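Local coordinates for protein Hth-type dhaklm operon transcriptional activator DHAS (Lactococcus lactis, PDB 2IU5) that activates transcription of the dhaKLM operon in complex with DhaQ in response to dihydroxyacetone, binding an inverted repeat at the promoter as a TetR-family homodimer, at residues 85-90 and 166-171; 117-122 and 148-153. The protein carries 1 engineered substitution. One frame throughout, in Å; residues are numbered along the deposited sequence.

Contact 1 of 2, residues 85-90 and 166-171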
loop_
_atom_site.group_PDB
_atom_site.type_symbol
_atom_site.label_atom_id
_atom_site.label_comp_id
_atom_site.label_asym_id
_atom_site.label_seq_id
_atom_site.Cartn_x
_atom_site.Cartn_y
_atom_site.Cartn_z
ATOM N N GLU A 85 12.046 -17.711 0.030
ATOM C CA GLU A 85 11.184 -17.254 1.116
ATOM C C GLU A 85 9.906 -16.596 0.633
ATOM O O GLU A 85 8.810 -16.830 1.177
ATOM C CB GLU A 85 11.972 -16.308 2.024
ATOM C CG GLU A 85 13.025 -17.109 2.753
ATOM C CD GLU A 85 14.357 -16.400 2.879
ATOM O OE1 GLU A 85 14.404 -15.167 2.646
ATOM O OE2 GLU A 85 15.351 -17.083 3.213
ATOM N N LEU A 86 10.019 -15.768 -0.394
ATOM C CA LEU A 86 8.836 -15.170 -0.983
ATOM C C LEU A 86 7.865 -16.236 -1.478
ATOM O O LEU A 86 6.662 -16.129 -1.210
ATOM C CB LEU A 86 9.231 -14.215 -2.110
ATOM C CG LEU A 86 8.038 -13.710 -2.910
ATOM C CD1 LEU A 86 7.078 -12.885 -2.030
ATOM C CD2 LEU A 86 8.605 -12.863 -4.076
ATOM N N LEU A 87 8.354 -17.246 -2.186
ATOM C CA LEU A 87 7.486 -18.334 -2.652
ATOM C C LEU A 87 6.787 -18.995 -1.470
ATOM O O LEU A 87 5.569 -19.191 -1.483
ATOM C CB LEU A 87 8.262 -19.368 -3.460
ATOM C CG LEU A 87 7.433 -20.577 -3.894
ATOM C CD1 LEU A 87 6.270 -20.120 -4.778
ATOM C CD2 LEU A 87 8.369 -21.558 -4.623
ATOM N N LEU A 88 7.544 -19.345 -0.440
ATOM C CA LEU A 88 6.914 -20.011 0.711
ATOM C C LEU A 88 5.921 -19.123 1.447
ATOM O O LEU A 88 4.885 -19.598 1.933
ATOM C CB LEU A 88 7.967 -20.607 1.642
ATOM C CG LEU A 88 8.783 -21.691 0.909
ATOM C CD1 LEU A 88 9.717 -22.399 1.865
ATOM C CD2 LEU A 88 7.892 -22.717 0.173
ATOM N N LEU A 89 6.209 -17.837 1.535
ATOM C CA LEU A 89 5.238 -16.908 2.098
ATOM C C LEU A 89 3.938 -16.844 1.283
ATOM O O LEU A 89 2.821 -16.905 1.841
ATOM C CB LEU A 89 5.910 -15.542 2.212
ATOM C CG LEU A 89 5.095 -14.452 2.868
ATOM C CD1 LEU A 89 4.660 -14.865 4.263
ATOM C CD2 LEU A 89 5.880 -13.146 2.904
ATOM N N LEU A 90 4.033 -16.719 -0.041
ATOM C CA LEU A 90 2.821 -16.722 -0.860
ATOM C C LEU A 90 2.035 -18.024 -0.702
ATOM O O LEU A 90 0.810 -17.999 -0.585
ATOM C CB LEU A 90 3.149 -16.479 -2.342
ATOM C CG LEU A 90 3.770 -15.105 -2.584
ATOM C CD1 LEU A 90 4.180 -14.975 -4.067
ATOM C CD2 LEU A 90 2.832 -13.958 -2.177
ATOM N N SER A 166 -5.581 -16.465 -6.057
ATOM C CA SER A 166 -4.361 -17.186 -5.720
ATOM C C SER A 166 -3.186 -16.206 -5.676
ATOM O O SER A 166 -3.018 -15.375 -6.574
ATOM C CB SER A 166 -4.064 -18.248 -6.783
ATOM O OG SER A 166 -2.670 -18.534 -6.795
ATOM N N LEU A 167 -2.374 -16.309 -4.637
ATOM C CA LEU A 167 -1.171 -15.497 -4.524
ATOM C C LEU A 167 0.002 -16.103 -5.281
ATOM O O LEU A 167 0.802 -15.370 -5.871
ATOM C CB LEU A 167 -0.791 -15.315 -3.049
ATOM C CG LEU A 167 -1.650 -14.371 -2.199
ATOM C CD1 LEU A 167 -3.059 -14.945 -2.007
ATOM C CD2 LEU A 167 -0.985 -14.098 -0.859
ATOM N N GLU A 168 0.103 -17.430 -5.264
ATOM C CA GLU A 168 1.269 -18.052 -5.893
ATOM C C GLU A 168 1.328 -17.741 -7.381
ATOM O O GLU A 168 2.408 -17.694 -7.976
ATOM C CB GLU A 168 1.301 -19.560 -5.640
ATOM C CG GLU A 168 2.470 -20.237 -6.365
ATOM C CD GLU A 168 2.771 -21.612 -5.782
ATOM O OE1 GLU A 168 2.174 -21.927 -4.743
ATOM O OE2 GLU A 168 3.593 -22.357 -6.362
ATOM N N LYS A 169 0.180 -17.516 -8.016
ATOM C CA LYS A 169 0.176 -17.187 -9.428
ATOM C C LYS A 169 0.905 -15.888 -9.733
ATOM O O LYS A 169 1.278 -15.665 -10.893
ATOM C CB LYS A 169 -1.231 -17.222 -10.037
ATOM C CG LYS A 169 -2.088 -16.011 -9.769
ATOM C CD LYS A 169 -3.403 -16.120 -10.542
ATOM C CE LYS A 169 -4.376 -15.021 -10.130
ATOM N NZ LYS A 169 -5.455 -14.912 -11.151
ATOM N N LEU A 170 1.095 -15.062 -8.705
ATOM C CA LEU A 170 1.756 -13.770 -8.881
ATOM C C LEU A 170 3.256 -13.844 -8.698
ATOM O O LEU A 170 3.955 -12.843 -8.880
ATOM C CB LEU A 170 1.203 -12.753 -7.901
ATOM C CG LEU A 170 -0.312 -12.597 -7.948
ATOM C CD1 LEU A 170 -0.689 -11.598 -6.869
ATOM C CD2 LEU A 170 -0.731 -12.096 -9.326
ATOM N N TYR A 171 3.747 -15.025 -8.339
ATOM C CA TYR A 171 5.122 -15.117 -7.869
ATOM C C TYR A 171 6.120 -14.694 -8.932
ATOM O O TYR A 171 6.986 -13.872 -8.657
ATOM C CB TYR A 171 5.374 -16.549 -7.426
ATOM C CG TYR A 171 6.785 -16.827 -7.006
ATOM C CD1 TYR A 171 7.356 -16.152 -5.938
ATOM C CD2 TYR A 171 7.523 -17.761 -7.679
ATOM C CE1 TYR A 171 8.660 -16.414 -5.548
ATOM C CE2 TYR A 171 8.817 -18.038 -7.315
ATOM C CZ TYR A 171 9.373 -17.352 -6.241
ATOM O OH TYR A 171 10.672 -17.642 -5.886
#
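The Tyr171 ring lies against helix 82-95 with Leu87 over one face and Leu86 and Leu90 at its edge. Leu87 CB sits above the ring and displaced toward the rim, a CH-pi contact in which CB is 3.9 Å from the centroid of the Tyr171 ring and 25° off its normal. Leu86 CG meets the ring in its plane, 3.8 Å from Tyr171 CE1, while Leu90 CD1 comes up near the plane, 3.9 Å from Tyr171 CD1. The tyrosine CG is anti to the backbone N (chi1 176°), a setting that carries the ring from the start of helix 171-183 over to the helix 82-95 side chains and lets its hydroxyl hydrogen-bond to Gln83 O. A leucine here would probably leave Gln83 O without this partner and open a gap beside Leu87 CB.

Further along, Leu90 CD2 rests 4.0 Å from Leu167 CB, and the other methyl, CD1, makes van der Waals contact with Leu167 O at 3.8 Å. At the partly exposed side, Leu87 CD1 passes the carboxylate of Glu168, 3.8 Å from OE2, the oxygen that forms a salt bridge with Arg91. Asp94 accepts from the backbone N atoms of both Leu167 and Glu168, tying the start of the 3-10 turn 168-170 to the same helix.

No hydrogen bond joins 85-90 directly to 166-171. The connection between helices 139-163 and 171-183, together with the first residue of helix 171-183, is thus seated on helix 82-95 by leucine and ring carbons, and polar bonds to Gln83, Arg91 and Asp94 of that helix flank it.

Contact 2 of 2, residues 117-122 and 148-153; sequences QWENLL and YNAAAI
Asn149 ND2 hydrogen-bonds to both Ile145 O and Gln181 OE1, and OD1 of the same amide to Tyr148 OH of the second subunit, while Asn149 CB packs 3.9 Å from Leu122 CD1. The reciprocal bond, Tyr148 OH to Asn149 OD1 of the second subunit, completes a symmetric pair, consistent with the four-helix-bundle dimer interface of TetR-family regulators. Helix 139-163 faces two ways, with Ala151 and Ala152 packing on the second subunit and Ala150 and Ile153 turned to helix 110-132, although Ile153 also touches Tyr148 of the second subunit.

The side toward helix 110-132 is a buried helix-helix crossing, with local axes 8.4 Å apart and N-to-C directions at 134°. Only a methyl projects from Ala150 where the CA atoms of Trp118 and Ala150 come within 4.9 Å, and so small a side chain is consistent with this close approach. Ala150 CB touches Glu119 CG at 3.4 Å and also lies 4.0 Å from Trp118 CB. One turn on, Leu122 reaches between Asn149 and Ile153, its CD2 4.2 Å from Ile153 CD1.

The indole extends toward helix 82-95, where Leu86, Leu89 and Leu93 pack on it, and Phe114 meets it edge-to-face. Ile153 CG2, set anti to the backbone N, is thereby turned onto one indole face in a CH-pi contact, 3.4 Å from the centroid of the six-membered ring of Trp118 and only 9° off the ring normal.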
loop_
_atom_site.group_PDB
_atom_site.type_symbol
_atom_site.label_atom_id
_atom_site.label_comp_id
_atom_site.label_asym_id
_atom_site.label_seq_id
_atom_site.Cartn_x
_atom_site.Cartn_y
_atom_site.Cartn_z
ATOM N N GLN A 117 5.547 -6.912 7.999
ATOM C CA GLN A 117 6.075 -8.206 7.526
ATOM C C GLN A 117 6.702 -8.107 6.135
ATOM O O GLN A 117 7.788 -8.648 5.874
ATOM C CB GLN A 117 5.011 -9.281 7.573
ATOM C CG GLN A 117 4.377 -9.386 8.962
ATOM C CD GLN A 117 5.413 -9.279 10.046
ATOM O OE1 GLN A 117 6.347 -10.093 10.140
ATOM N NE2 GLN A 117 5.271 -8.263 10.892
ATOM N N TRP A 118 6.002 -7.396 5.257
ATOM C CA TRP A 118 6.528 -7.182 3.904
ATOM C C TRP A 118 7.768 -6.323 3.926
ATOM O O TRP A 118 8.702 -6.548 3.137
ATOM C CB TRP A 118 5.445 -6.628 2.958
ATOM C CG TRP A 118 4.406 -7.669 2.688
ATOM C CD1 TRP A 118 3.107 -7.650 3.099
ATOM C CD2 TRP A 118 4.572 -8.897 1.947
ATOM N NE1 TRP A 118 2.459 -8.774 2.667
ATOM C CE2 TRP A 118 3.328 -9.560 1.961
ATOM C CE3 TRP A 118 5.645 -9.498 1.282
ATOM C CZ2 TRP A 118 3.131 -10.787 1.333
ATOM C CZ3 TRP A 118 5.443 -10.725 0.655
ATOM C CH2 TRP A 118 4.199 -11.350 0.690
ATOM N N GLU A 119 7.787 -5.339 4.820
ATOM C CA GLU A 119 9.001 -4.559 4.992
ATOM C C GLU A 119 10.164 -5.433 5.454
ATOM O O GLU A 119 11.303 -5.217 5.028
ATOM C CB GLU A 119 8.762 -3.354 5.892
ATOM C CG GLU A 119 7.832 -2.336 5.223
ATOM C CD GLU A 119 7.540 -1.124 6.062
ATOM O OE1 GLU A 119 7.797 -1.142 7.293
ATOM O OE2 GLU A 119 7.042 -0.142 5.459
ATOM N N ASN A 120 9.859 -6.407 6.311
ATOM C CA ASN A 120 10.922 -7.265 6.834
ATOM C C ASN A 120 11.428 -8.110 5.657
ATOM O O ASN A 120 12.632 -8.323 5.522
ATOM C CB ASN A 120 10.366 -8.142 7.960
ATOM C CG ASN A 120 10.199 -7.370 9.268
ATOM O OD1 ASN A 120 10.644 -6.240 9.404
ATOM N ND2 ASN A 120 9.539 -8.002 10.232
ATOM N N LEU A 121 10.507 -8.573 4.814
ATOM C CA LEU A 121 10.911 -9.341 3.629
ATOM C C LEU A 121 11.814 -8.479 2.739
ATOM O O LEU A 121 12.882 -8.931 2.315
ATOM C CB LEU A 121 9.691 -9.855 2.863
ATOM C CG LEU A 121 10.100 -10.613 1.592
ATOM C CD1 LEU A 121 11.043 -11.794 1.816
ATOM C CD2 LEU A 121 8.924 -10.988 0.732
ATOM N N LEU A 122 11.418 -7.235 2.456
ATOM C CA LEU A 122 12.294 -6.388 1.627
ATOM C C LEU A 122 13.677 -6.144 2.249
ATOM O O LEU A 122 14.679 -6.100 1.554
ATOM C CB LEU A 122 11.620 -5.075 1.224
ATOM C CG LEU A 122 10.890 -5.090 -0.114
ATOM C CD1 LEU A 122 11.884 -5.160 -1.267
ATOM C CD2 LEU A 122 9.855 -6.203 -0.175
ATOM N N TYR A 148 8.738 1.176 -0.929
ATOM C CA TYR A 148 7.953 1.190 -2.173
ATOM C C TYR A 148 7.420 -0.199 -2.473
ATOM O O TYR A 148 6.213 -0.395 -2.652
ATOM C CB TYR A 148 8.850 1.653 -3.316
ATOM C CG TYR A 148 8.217 1.905 -4.686
ATOM C CD1 TYR A 148 7.817 3.182 -5.057
ATOM C CD2 TYR A 148 8.049 0.866 -5.588
ATOM C CE1 TYR A 148 7.252 3.412 -6.301
ATOM C CE2 TYR A 148 7.482 1.070 -6.848
ATOM C CZ TYR A 148 7.093 2.354 -7.183
ATOM O OH TYR A 148 6.529 2.600 -8.419
ATOM N N ASN A 149 8.314 -1.178 -2.542
ATOM C CA ASN A 149 7.902 -2.536 -2.840
ATOM C C ASN A 149 7.095 -3.226 -1.748
ATOM O O ASN A 149 6.174 -3.988 -2.057
ATOM C CB ASN A 149 9.116 -3.332 -3.308
ATOM C CG ASN A 149 9.555 -2.879 -4.672
ATOM O OD1 ASN A 149 8.928 -3.251 -5.656
ATOM N ND2 ASN A 149 10.608 -2.077 -4.744
ATOM N N ALA A 150 7.419 -2.979 -0.484
ATOM C CA ALA A 150 6.638 -3.569 0.602
ATOM C C ALA A 150 5.186 -3.099 0.469
ATOM O O ALA A 150 4.232 -3.888 0.641
ATOM C CB ALA A 150 7.249 -3.155 1.928
ATOM N N ALA A 151 5.003 -1.821 0.157
ATOM C CA ALA A 151 3.650 -1.259 0.066
ATOM C C ALA A 151 2.885 -1.892 -1.082
ATOM O O ALA A 151 1.697 -2.215 -0.942
ATOM C CB ALA A 151 3.691 0.268 -0.096
ATOM N N ALA A 152 3.567 -2.063 -2.205
ATOM C CA ALA A 152 2.947 -2.700 -3.377
ATOM C C ALA A 152 2.545 -4.130 -3.062
ATOM O O ALA A 152 1.402 -4.521 -3.288
ATOM C CB ALA A 152 3.884 -2.680 -4.560
ATOM N N ILE A 153 3.472 -4.917 -2.541
ATOM C CA ILE A 153 3.154 -6.308 -2.285
ATOM C C ILE A 153 2.106 -6.436 -1.178
ATOM O O ILE A 153 1.235 -7.304 -1.247
ATOM C CB ILE A 153 4.410 -7.126 -1.995
ATOM C CG1 ILE A 153 5.408 -7.007 -3.157
ATOM C CG2 ILE A 153 3.996 -8.565 -1.714
ATOM C CD1 ILE A 153 6.849 -7.409 -2.793
#

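In the fold
Contact 2 is the buried one, a crossing of helices 110-132 and 139-163 whose second helix also builds the dimer interface. Contact 1 is partly buried and seats a loop, a 3-10 turn and the first residue of helix 171-183 on helix 82-95. Their centres are 13 Å apart, and they share no helix, yet they meet through a shared apolar layer: Leu89 CD2 is 3.3 Å from Trp118 CH2, and Leu86 CD1 packs on Leu121. Neither has a hydrogen bond between its own segments. At contact 1 polar groups at the margin bond within the same subunit, whereas at contact 2 the asparagine amide reaches both helix 171-183 and the second subunit.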